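Side-chain contacts in ATP:cob(I)alamin adenosyltransferase, putative (Burkholderia thailandensis, PDB 2ZHZ), which probably transfers the adenosyl group of ATP to reduced cobalamin to make adenosylcobalamin, working as a homotrimer of PduO-type helix bundles: residues I36-E41 / E132-A137; R59-A64 / D93-H98; Q66-D71 / R149-R154; G73-I78 / A82-A87. All blocks are in the same frame, centred on the assembly; numbering follows the deposited sequence.

Contact 1 of 4, residues I36-E41 / E132-A137. With ATP (adenosine-5'-triphosphate), chain H.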
# COMPACT_ATOMS: atom_id res chain seq x y z
N ILE B 36 -7.03 2.25 11.62
CA ILE B 36 -6.35 3.54 11.72
C ILE B 36 -5.15 3.53 10.78
O ILE B 36 -4.87 4.51 10.09
CB ILE B 36 -5.85 3.81 13.15
CG1 ILE B 36 -7.03 4.08 14.08
CG2 ILE B 36 -4.88 4.98 13.15
CD1 ILE B 36 -6.69 3.99 15.56
N GLY B 37 -4.44 2.40 10.75
CA GLY B 37 -3.27 2.28 9.90
C GLY B 37 -3.56 2.39 8.42
O GLY B 37 -2.86 3.09 7.69
N ASP B 38 -4.59 1.68 7.96
CA ASP B 38 -4.96 1.71 6.55
C ASP B 38 -5.41 3.11 6.12
O ASP B 38 -5.16 3.52 5.00
CB ASP B 38 -6.06 0.70 6.24
CG ASP B 38 -5.56 -0.73 6.23
OD1 ASP B 38 -4.35 -0.95 6.04
OD2 ASP B 38 -6.40 -1.64 6.40
N VAL B 39 -6.07 3.82 7.02
CA VAL B 39 -6.52 5.18 6.71
C VAL B 39 -5.29 6.08 6.55
O VAL B 39 -5.23 6.91 5.65
CB VAL B 39 -7.44 5.74 7.83
CG1 VAL B 39 -7.70 7.24 7.62
CG2 VAL B 39 -8.75 4.98 7.82
N ASP B 40 -4.30 5.87 7.42
CA ASP B 40 -3.05 6.63 7.41
C ASP B 40 -2.30 6.30 6.11
O ASP B 40 -1.76 7.20 5.45
CB ASP B 40 -2.21 6.22 8.63
CG ASP B 40 -0.98 7.11 8.83
OD1 ASP B 40 -0.09 6.69 9.61
OD2 ASP B 40 -0.89 8.21 8.24
N GLU B 41 -2.27 5.03 5.74
CA GLU B 41 -1.58 4.62 4.51
C GLU B 41 -2.25 5.26 3.30
O GLU B 41 -1.59 5.70 2.37
CB GLU B 41 -1.58 3.09 4.38
CG GLU B 41 -0.62 2.58 3.30
CD GLU B 41 -0.58 1.06 3.21
OE1 GLU B 41 -0.88 0.39 4.22
OE2 GLU B 41 -0.24 0.54 2.13
N GLU B 132 -11.55 0.62 3.65
CA GLU B 132 -12.98 0.39 3.85
C GLU B 132 -13.20 -1.00 4.44
O GLU B 132 -14.00 -1.17 5.36
CB GLU B 132 -13.76 0.52 2.53
CG GLU B 132 -15.25 0.23 2.71
CD GLU B 132 -16.05 0.44 1.44
OE1 GLU B 132 -15.48 0.32 0.34
OE2 GLU B 132 -17.27 0.70 1.55
N ARG B 133 -12.47 -1.99 3.94
CA ARG B 133 -12.62 -3.35 4.46
C ARG B 133 -12.21 -3.44 5.93
O ARG B 133 -12.89 -4.10 6.72
CB ARG B 133 -11.81 -4.34 3.61
CG ARG B 133 -12.26 -4.40 2.15
CD ARG B 133 -11.69 -5.61 1.41
NE ARG B 133 -10.22 -5.61 1.34
CZ ARG B 133 -9.51 -4.91 0.46
NH1 ARG B 133 -10.10 -4.15 -0.45
NH2 ARG B 133 -8.18 -5.00 0.48
N SER B 134 -11.12 -2.78 6.31
CA SER B 134 -10.68 -2.83 7.70
C SER B 134 -11.60 -2.03 8.62
O SER B 134 -11.75 -2.35 9.80
CB SER B 134 -9.22 -2.35 7.82
OG SER B 134 -9.04 -1.06 7.29
N ILE B 135 -12.24 -0.99 8.08
CA ILE B 135 -13.17 -0.19 8.87
C ILE B 135 -14.45 -1.01 9.07
O ILE B 135 -15.05 -0.99 10.15
CB ILE B 135 -13.50 1.14 8.15
CG1 ILE B 135 -12.29 2.08 8.24
CG2 ILE B 135 -14.74 1.79 8.76
CD1 ILE B 135 -12.40 3.32 7.36
N VAL B 136 -14.85 -1.75 8.04
CA VAL B 136 -16.04 -2.59 8.13
C VAL B 136 -15.79 -3.72 9.13
O VAL B 136 -16.68 -4.12 9.88
CB VAL B 136 -16.40 -3.20 6.75
CG1 VAL B 136 -17.45 -4.29 6.91
CG2 VAL B 136 -16.92 -2.10 5.83
N ALA B 137 -14.56 -4.23 9.14
CA ALA B 137 -14.18 -5.31 10.05
C ALA B 137 -14.19 -4.81 11.49
O ALA B 137 -14.61 -5.53 12.40
CB ALA B 137 -12.79 -5.84 9.68
PG ATP H . -21.53 1.39 -3.85
O1G ATP H . -21.90 1.59 -2.41
O2G ATP H . -22.56 1.93 -4.80
O3G ATP H . -20.18 1.98 -4.15
PB ATP H . -20.45 -1.24 -3.43
O1B ATP H . -19.58 -0.52 -2.44
O2B ATP H . -21.24 -2.43 -2.95
O3B ATP H . -21.46 -0.20 -4.15
PA ATP H . -18.53 -0.83 -5.60
O1A ATP H . -17.73 0.06 -4.72
O2A ATP H . -19.30 -0.25 -6.76
O3A ATP H . -19.56 -1.74 -4.70
O5' ATP H . -17.52 -1.95 -6.16
C5' ATP H . -17.89 -2.79 -7.25
C4' ATP H . -17.47 -4.23 -6.98
O4' ATP H . -16.24 -4.33 -6.22
C3' ATP H . -18.55 -5.02 -6.23
O3' ATP H . -19.11 -6.02 -7.09
C2' ATP H . -17.85 -5.58 -5.00
O2' ATP H . -17.92 -7.01 -5.02
C1' ATP H . -16.41 -5.11 -5.03
N9 ATP H . -16.07 -4.25 -3.84
C8 ATP H . -16.87 -3.34 -3.22
N7 ATP H . -16.25 -2.73 -2.19
C5 ATP H . -15.01 -3.25 -2.12
C6 ATP H . -13.80 -3.05 -1.26
N6 ATP H . -13.82 -2.16 -0.24
N1 ATP H . -12.68 -3.80 -1.52
C2 ATP H . -12.64 -4.72 -2.55
N3 ATP H . -13.70 -4.94 -3.37
C4 ATP H . -14.89 -4.25 -3.21

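Contact 2 of 4, residues R59-A64 / D93-H98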
# COMPACT_ATOMS: atom_id res chain seq x y z
N ARG B 59 -6.31 19.48 -6.98
CA ARG B 59 -5.39 19.61 -5.85
C ARG B 59 -6.15 20.09 -4.62
O ARG B 59 -5.93 19.60 -3.51
CB ARG B 59 -4.27 20.60 -6.18
CG ARG B 59 -3.34 20.91 -5.01
CD ARG B 59 -2.18 21.80 -5.44
NE ARG B 59 -1.37 21.16 -6.47
CZ ARG B 59 -0.59 20.10 -6.26
NH1 ARG B 59 -0.50 19.57 -5.04
NH2 ARG B 59 0.09 19.57 -7.26
N ALA B 60 -7.05 21.04 -4.83
CA ALA B 60 -7.85 21.58 -3.74
C ALA B 60 -8.70 20.51 -3.08
O ALA B 60 -8.78 20.43 -1.86
CB ALA B 60 -8.73 22.72 -4.25
N ALA B 61 -9.34 19.67 -3.89
CA ALA B 61 -10.19 18.61 -3.36
C ALA B 61 -9.37 17.57 -2.61
O ALA B 61 -9.72 17.18 -1.50
CB ALA B 61 -10.97 17.96 -4.49
N LEU B 62 -8.27 17.12 -3.22
CA LEU B 62 -7.41 16.12 -2.60
C LEU B 62 -6.76 16.63 -1.31
O LEU B 62 -6.59 15.87 -0.35
CB LEU B 62 -6.32 15.67 -3.58
CG LEU B 62 -6.81 14.84 -4.78
CD1 LEU B 62 -5.65 14.59 -5.73
CD2 LEU B 62 -7.39 13.52 -4.29
N SER B 63 -6.41 17.91 -1.27
CA SER B 63 -5.80 18.48 -0.08
C SER B 63 -6.82 18.49 1.05
O SER B 63 -6.50 18.18 2.20
CB SER B 63 -5.31 19.91 -0.36
OG SER B 63 -4.26 19.90 -1.30
N ALA B 64 -8.06 18.85 0.72
CA ALA B 64 -9.13 18.89 1.70
C ALA B 64 -9.41 17.48 2.22
O ALA B 64 -9.73 17.29 3.40
CB ALA B 64 -10.39 19.47 1.08
N ASP B 93 -19.98 13.69 -2.23
CA ASP B 93 -21.04 13.48 -3.21
C ASP B 93 -21.07 14.63 -4.21
O ASP B 93 -21.39 14.45 -5.38
CB ASP B 93 -22.41 13.38 -2.53
CG ASP B 93 -22.62 12.05 -1.83
OD1 ASP B 93 -21.84 11.11 -2.08
OD2 ASP B 93 -23.57 11.95 -1.03
N GLY B 94 -20.74 15.83 -3.72
CA GLY B 94 -20.73 17.00 -4.58
C GLY B 94 -19.59 16.94 -5.58
O GLY B 94 -19.79 17.24 -6.76
N TRP B 95 -18.40 16.58 -5.12
CA TRP B 95 -17.26 16.47 -6.01
C TRP B 95 -17.53 15.39 -7.05
O TRP B 95 -17.15 15.52 -8.21
CB TRP B 95 -15.99 16.14 -5.22
CG TRP B 95 -15.41 17.32 -4.49
CD1 TRP B 95 -15.33 18.60 -4.94
CD2 TRP B 95 -14.74 17.30 -3.22
NE1 TRP B 95 -14.67 19.39 -4.03
CE2 TRP B 95 -14.29 18.61 -2.97
CE3 TRP B 95 -14.48 16.30 -2.28
CZ2 TRP B 95 -13.60 18.96 -1.80
CZ3 TRP B 95 -13.79 16.64 -1.12
CH2 TRP B 95 -13.35 17.96 -0.89
N LEU B 96 -18.20 14.32 -6.62
CA LEU B 96 -18.53 13.23 -7.53
C LEU B 96 -19.42 13.75 -8.66
O LEU B 96 -19.16 13.50 -9.83
CB LEU B 96 -19.25 12.11 -6.79
CG LEU B 96 -18.36 11.08 -6.09
CD1 LEU B 96 -19.18 10.22 -5.15
CD2 LEU B 96 -17.67 10.22 -7.14
N ALA B 97 -20.48 14.47 -8.29
CA ALA B 97 -21.40 15.01 -9.29
C ALA B 97 -20.67 16.02 -10.17
O ALA B 97 -20.83 16.04 -11.39
CB ALA B 97 -22.60 15.67 -8.61
N HIS B 98 -19.84 16.85 -9.54
CA HIS B 98 -19.08 17.87 -10.24
C HIS B 98 -18.19 17.29 -11.35
O HIS B 98 -18.26 17.73 -12.50
CB HIS B 98 -18.21 18.65 -9.25
CG HIS B 98 -17.30 19.65 -9.90
ND1 HIS B 98 -17.74 20.89 -10.32
CD2 HIS B 98 -15.99 19.57 -10.25
CE1 HIS B 98 -16.74 21.53 -10.89
NE2 HIS B 98 -15.67 20.76 -10.86

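Contact 3 of 4, residues Q66-D71 / R149-R154. With ATP (adenosine-5'-triphosphate), chain H.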
# COMPACT_ATOMS: atom_id res chain seq x y z
N GLN B 66 -7.29 15.09 2.61
CA GLN B 66 -6.27 14.68 3.57
C GLN B 66 -6.68 15.11 4.98
O GLN B 66 -6.44 14.40 5.96
CB GLN B 66 -4.91 15.30 3.24
CG GLN B 66 -4.22 14.69 2.03
CD GLN B 66 -2.72 14.89 2.06
OE1 GLN B 66 -2.23 16.03 1.99
NE2 GLN B 66 -1.97 13.79 2.17
N HIS B 67 -7.30 16.28 5.07
CA HIS B 67 -7.77 16.80 6.35
C HIS B 67 -8.91 15.93 6.85
O HIS B 67 -8.98 15.62 8.04
CB HIS B 67 -8.23 18.25 6.18
CG HIS B 67 -7.13 19.20 5.84
ND1 HIS B 67 -6.20 19.63 6.76
CD2 HIS B 67 -6.79 19.78 4.66
CE1 HIS B 67 -5.34 20.44 6.17
NE2 HIS B 67 -5.67 20.55 4.90
N ASP B 68 -9.80 15.53 5.95
CA ASP B 68 -10.93 14.67 6.30
C ASP B 68 -10.41 13.34 6.85
O ASP B 68 -10.91 12.82 7.84
CB ASP B 68 -11.79 14.34 5.08
CG ASP B 68 -12.56 15.53 4.54
OD1 ASP B 68 -12.59 16.60 5.19
OD2 ASP B 68 -13.16 15.38 3.45
N LEU B 69 -9.41 12.79 6.16
CA LEU B 69 -8.83 11.52 6.55
C LEU B 69 -8.12 11.61 7.89
O LEU B 69 -8.09 10.64 8.66
CB LEU B 69 -7.87 11.02 5.46
CG LEU B 69 -8.58 10.62 4.16
CD1 LEU B 69 -7.56 10.11 3.15
CD2 LEU B 69 -9.62 9.54 4.45
N PHE B 70 -7.54 12.77 8.18
CA PHE B 70 -6.88 12.96 9.46
C PHE B 70 -7.94 12.89 10.55
O PHE B 70 -7.74 12.28 11.60
CB PHE B 70 -6.18 14.32 9.51
CG PHE B 70 -5.44 14.55 10.79
CD1 PHE B 70 -4.19 13.98 11.00
CD2 PHE B 70 -6.01 15.31 11.81
CE1 PHE B 70 -3.52 14.15 12.21
CE2 PHE B 70 -5.35 15.49 13.03
CZ PHE B 70 -4.11 14.90 13.23
N ASP B 71 -9.09 13.52 10.30
CA ASP B 71 -10.18 13.51 11.27
C ASP B 71 -10.83 12.14 11.40
O ASP B 71 -11.23 11.73 12.49
CB ASP B 71 -11.24 14.55 10.91
CG ASP B 71 -10.76 15.97 11.09
OD1 ASP B 71 -9.73 16.17 11.79
OD2 ASP B 71 -11.40 16.90 10.56
N ARG B 149 -17.35 4.56 7.35
CA ARG B 149 -17.60 3.55 6.33
C ARG B 149 -18.19 4.21 5.07
O ARG B 149 -17.74 3.96 3.94
CB ARG B 149 -18.59 2.54 6.92
CG ARG B 149 -18.92 1.35 6.09
CD ARG B 149 -19.77 0.39 6.92
NE ARG B 149 -21.12 0.91 7.19
CZ ARG B 149 -21.73 0.83 8.37
NH1 ARG B 149 -21.12 0.26 9.40
NH2 ARG B 149 -22.96 1.30 8.52
N ARG B 150 -19.19 5.05 5.27
CA ARG B 150 -19.85 5.73 4.16
C ARG B 150 -18.91 6.70 3.48
O ARG B 150 -19.00 6.92 2.27
CB ARG B 150 -21.09 6.47 4.66
CG ARG B 150 -22.11 5.57 5.33
CD ARG B 150 -23.33 6.37 5.76
NE ARG B 150 -24.15 6.78 4.61
CZ ARG B 150 -25.05 7.75 4.64
NH1 ARG B 150 -25.25 8.44 5.76
NH2 ARG B 150 -25.76 8.04 3.56
N TYR B 151 -18.00 7.29 4.25
CA TYR B 151 -17.05 8.25 3.70
C TYR B 151 -16.05 7.59 2.74
O TYR B 151 -15.89 8.05 1.61
CB TYR B 151 -16.28 8.94 4.83
CG TYR B 151 -15.32 10.00 4.32
CD1 TYR B 151 -15.71 11.34 4.23
CD2 TYR B 151 -14.04 9.66 3.88
CE1 TYR B 151 -14.85 12.30 3.71
CE2 TYR B 151 -13.18 10.61 3.36
CZ TYR B 151 -13.59 11.93 3.28
OH TYR B 151 -12.74 12.85 2.72
N VAL B 152 -15.39 6.52 3.19
CA VAL B 152 -14.43 5.86 2.32
C VAL B 152 -15.11 5.17 1.14
O VAL B 152 -14.50 4.96 0.09
CB VAL B 152 -13.56 4.84 3.10
CG1 VAL B 152 -12.62 5.58 4.04
CG2 VAL B 152 -14.44 3.87 3.88
N ASN B 153 -16.38 4.82 1.31
CA ASN B 153 -17.14 4.18 0.23
C ASN B 153 -17.20 5.19 -0.93
O ASN B 153 -16.93 4.85 -2.08
CB ASN B 153 -18.56 3.85 0.70
CG ASN B 153 -19.30 2.94 -0.27
OD1 ASN B 153 -20.53 2.86 -0.26
ND2 ASN B 153 -18.54 2.24 -1.09
N ARG B 154 -17.53 6.43 -0.59
CA ARG B 154 -17.62 7.49 -1.58
C ARG B 154 -16.25 7.91 -2.11
O ARG B 154 -16.10 8.20 -3.29
CB ARG B 154 -18.34 8.70 -0.98
CG ARG B 154 -19.82 8.46 -0.78
CD ARG B 154 -20.49 9.54 0.06
NE ARG B 154 -21.93 9.28 0.13
CZ ARG B 154 -22.46 8.19 0.67
NH1 ARG B 154 -21.68 7.26 1.21
NH2 ARG B 154 -23.77 8.00 0.64
PG ATP H . -21.53 1.39 -3.85
O1G ATP H . -21.90 1.59 -2.41
O2G ATP H . -22.56 1.93 -4.80
O3G ATP H . -20.18 1.98 -4.15
PB ATP H . -20.45 -1.24 -3.43
O1B ATP H . -19.58 -0.52 -2.44
O2B ATP H . -21.24 -2.43 -2.95
O3B ATP H . -21.46 -0.20 -4.15
PA ATP H . -18.53 -0.83 -5.60
O1A ATP H . -17.73 0.06 -4.72
O2A ATP H . -19.30 -0.25 -6.76
O3A ATP H . -19.56 -1.74 -4.70
O5' ATP H . -17.52 -1.95 -6.16
C5' ATP H . -17.89 -2.79 -7.25
C4' ATP H . -17.47 -4.23 -6.98
O4' ATP H . -16.24 -4.33 -6.22
C3' ATP H . -18.55 -5.02 -6.23
O3' ATP H . -19.11 -6.02 -7.09
C2' ATP H . -17.85 -5.58 -5.00
O2' ATP H . -17.92 -7.01 -5.02
C1' ATP H . -16.41 -5.11 -5.03
N9 ATP H . -16.07 -4.25 -3.84
C8 ATP H . -16.87 -3.34 -3.22
N7 ATP H . -16.25 -2.73 -2.19
C5 ATP H . -15.01 -3.25 -2.12
C6 ATP H . -13.80 -3.05 -1.26
N6 ATP H . -13.82 -2.16 -0.24
N1 ATP H . -12.68 -3.80 -1.52
C2 ATP H . -12.64 -4.72 -2.55
N3 ATP H . -13.70 -4.94 -3.37
C4 ATP H . -14.89 -4.25 -3.21

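Contact 4 of 4, residues G73-I78 / A82-A87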
# COMPACT_ATOMS: atom_id res chain seq x y z
N GLY B 73 -9.35 9.32 10.99
CA GLY B 73 -8.43 8.52 11.78
C GLY B 73 -8.54 8.91 13.25
O GLY B 73 -8.48 8.05 14.14
N GLY B 74 -8.71 10.20 13.50
CA GLY B 74 -8.85 10.69 14.86
C GLY B 74 -10.10 10.11 15.49
O GLY B 74 -10.12 9.81 16.69
N GLU B 75 -11.15 9.96 14.70
CA GLU B 75 -12.40 9.40 15.20
C GLU B 75 -12.20 7.93 15.55
O GLU B 75 -12.79 7.43 16.52
CB GLU B 75 -13.52 9.52 14.15
CG GLU B 75 -14.85 8.98 14.63
CD GLU B 75 -15.99 9.22 13.65
OE1 GLU B 75 -15.97 10.27 12.97
OE2 GLU B 75 -16.91 8.38 13.58
N LEU B 76 -11.38 7.24 14.77
CA LEU B 76 -11.11 5.83 15.03
C LEU B 76 -10.22 5.69 16.27
O LEU B 76 -10.23 4.65 16.93
CB LEU B 76 -10.44 5.18 13.82
CG LEU B 76 -11.27 5.13 12.54
CD1 LEU B 76 -10.44 4.52 11.41
CD2 LEU B 76 -12.53 4.31 12.78
N CYS B 77 -9.46 6.74 16.56
CA CYS B 77 -8.54 6.76 17.71
C CYS B 77 -9.25 7.03 19.03
O CYS B 77 -8.79 6.60 20.10
CB CYS B 77 -7.46 7.83 17.52
SG CYS B 77 -6.25 7.47 16.24
N ILE B 78 -10.36 7.77 18.97
CA ILE B 78 -11.11 8.10 20.16
C ILE B 78 -12.49 7.45 20.09
O ILE B 78 -13.43 8.03 19.56
CB ILE B 78 -11.27 9.62 20.30
CG1 ILE B 78 -9.89 10.27 20.33
CG2 ILE B 78 -12.05 9.94 21.57
CD1 ILE B 78 -9.93 11.79 20.38
N ALA B 82 -17.03 11.47 17.17
CA ALA B 82 -17.65 11.63 15.86
C ALA B 82 -17.13 12.87 15.16
O ALA B 82 -17.59 13.98 15.42
CB ALA B 82 -19.16 11.71 16.01
N ALA B 83 -16.17 12.68 14.26
CA ALA B 83 -15.59 13.79 13.52
C ALA B 83 -16.15 13.87 12.10
O ALA B 83 -16.21 14.94 11.51
CB ALA B 83 -14.08 13.66 13.48
N ILE B 84 -16.55 12.72 11.56
CA ILE B 84 -17.10 12.68 10.21
C ILE B 84 -18.61 12.85 10.26
O ILE B 84 -19.31 12.08 10.91
CB ILE B 84 -16.76 11.33 9.52
CG1 ILE B 84 -15.25 11.10 9.57
CG2 ILE B 84 -17.26 11.34 8.08
CD1 ILE B 84 -14.43 12.24 8.98
N THR B 85 -19.11 13.87 9.56
CA THR B 85 -20.54 14.19 9.54
C THR B 85 -21.14 14.14 8.14
O THR B 85 -20.46 13.84 7.16
CB THR B 85 -20.77 15.60 10.08
OG1 THR B 85 -20.19 16.55 9.19
CG2 THR B 85 -20.13 15.76 11.46
N ASP B 86 -22.44 14.45 8.04
CA ASP B 86 -23.11 14.45 6.75
C ASP B 86 -22.45 15.48 5.85
O ASP B 86 -22.41 15.31 4.63
CB ASP B 86 -24.59 14.81 6.90
CG ASP B 86 -25.42 13.66 7.43
OD1 ASP B 86 -24.94 12.50 7.38
OD2 ASP B 86 -26.56 13.90 7.88
N ALA B 87 -21.92 16.53 6.45
CA ALA B 87 -21.25 17.58 5.70
C ALA B 87 -20.09 16.99 4.90
O ALA B 87 -19.87 17.35 3.74
CB ALA B 87 -20.73 18.65 6.65
O HOH W 1 -19.15 9.90 12.69

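Contact 1 of 4, residues I36-E41 / E132-A137
The first torsion of D38 swings CG to the side opposite the carbonyl carbon (chi1 -74°), while S134 tucks OG between its own backbone N and carbonyl carbon (chi1 56°), and these two turns bring the hydroxyl up to one carboxylate oxygen between the helices. OG of S134 lies 2.8 Å from OD2 of D38; the carbonyl of A131 also attracts this hydroxyl, whose single proton can serve one acceptor at a time. Serine suits the place because it is small enough for the helices to approach and still offers a polar tip. Next to this polar pair, CG2 of V39 meets CD1 of I135 at 4.0 Å, the two branched side chains crossing at about a right angle. Helix 31-50 and helix 116-141 are thereby joined within the five-helix bundle of PduO-type adenosyltransferases, and the second of them lines an ATP site at a subunit interface. There E132 OE1 accepts from ATP N6 at 3.0 Å, and R133 NH1 donates to ATP N1 at 2.8 Å with an N-H...N angle of 148°. One acceptor beside one donor matches the amino group N6, a donor, and the ring nitrogen N1, an acceptor, of adenine. The other oxygen of D38, OD1, forms a salt bridge with R130, and E132 OE2 forms one with K28 of the second subunit.

Contact 2 of 4, residues R59-A64 / D93-H98
Aromatic contact dominates between A61 and W95: the methyl of A61 stands over the face of the indole, with CB 3.9 Å from the centroid of the six-membered ring and 20° off its normal. This is a CH-pi interaction, and the nearest ring atom to A61 CB is W95 CE2 at 3.7 Å. The tryptophan points its ring toward the neighbouring helix because chi1 of -77° sets CG anti to the carbonyl carbon. Ordinary apolar contact follows at the rim of the indole, where A64 CB, one helical turn further on, approaches CH2 of W95 at 3.9 Å, near the ring plane. Face and edge are thus met by two small methyls of one helix. A side-chain hydrogen bond lies within segment 59-64: S63 OG donates to R59 O at 2.8 Å, and S63 N uses the same oxygen from the other face of the carbonyl plane. Beyond the pair, W95 also touches L158 of helix 147-169, and D93 holds R154 of that helix by a salt bridge. Alanine suits both positions because a short side chain lets the broad indole lie against the helix. With dispersion and CH-pi attraction alone joining the two segments, their cohesion depends on shape fit rather than on directional bonds.

Contact 3 of 4, residues Q66-D71 / R149-R154
Segment 149-154 reaches segment 66-71 through Y151, whose ring runs out to D68 and L69. Before it, R150 turns elsewhere, to S6 and I8 of the second subunit. Y151 leaves the helix with CG opposite its backbone N (chi1 -177°), which carries the hydroxyl straight across to the neighbouring helix. Y151 OH donates to D68 OD2 at 2.7 Å, using the anti lone pair of that oxygen, and the carboxylate plane stands 84° from the ring. The fit is tight: D68 CB lies only 2.9 Å from Y151 OH. CE2 of Y151 has L69 CD2 at 3.9 Å, so the aromatic carbons have an apolar neighbour and the hydroxyl a carboxylate partner. A salt bridge from R91 to D68 OD1 probably helps keep this aspartate ionised. V152, next in line, packs on C128 and E132 of helix 116-141. N153 follows, in the ATP pocket and the magnesium site. Last comes R154, whose NH1 returns 2.9 Å to R150 O while NH2 bridges to D14 of the second subunit. A helix that packs inward through a tyrosine and outward against nucleotide and neighbour fits the PduO-type helix bundle, whose ATP sites lie between subunits.

Contact 4 of 4, residues G73-I78 / A82-A87
OE1 of E75 is gripped by two successive backbone amides of the following loop, A83 N at 2.7 Å and I84 N at 2.9 Å. The two donors come differently: I84 N approaches almost end-on to the C-O bond with an N-H...O angle of 168°, whereas A83 N comes from above, 53° out of the carboxylate plane. A chain stretched from CA onward, with CG anti to the backbone N (chi1 -179°), gives the glutamate the length to reach both amides. The site lies where helix 56-77 ends and a short loop leads into helix 86-101, the loop that connects two successive helices of the bundle. Here one acidic side chain fastens the loop through its backbone N-H groups. The other oxygen, OE2, accepts a hydrogen bond from a water at 2.8 Å, and that water also donates to I84 O at 2.8 Å, adding a second, indirect tie; N145 ND2 bonds to OE2 as well. Apolar atoms flank the carboxylate, with I84 CG1 3.6 Å from E75 OE1. Further along, T85 occupies the N-cap of helix 86-101, and its OG1 accepts a weak bond from A87 N at 3.2 Å.

In the fold
Five helices, 31-50, 56-77, 86-101, 116-141 and 147-169, supply nearly all the contacts. Helix 56-77 serves three of them, meeting helix 86-101 in contact 2, the loop leading into that helix in contact 4 and helix 147-169 in contact 3. Along the chain contact 4 is the most local, nested inside each of the others, whereas contacts 1 and 3 cross, their segments alternating. In space contact 3 is central: its centre lies about 8 Å from that of contact 4, 10 Å from contact 1 and 12 Å from contact 2, and it touches all three. Contacts 1 and 2, by contrast, lie about 21 Å apart between centres. Contacts 1 and 3 both border the same ATP, so the buried packing of the bundle adjoins an ATP site shared with a neighbouring subunit.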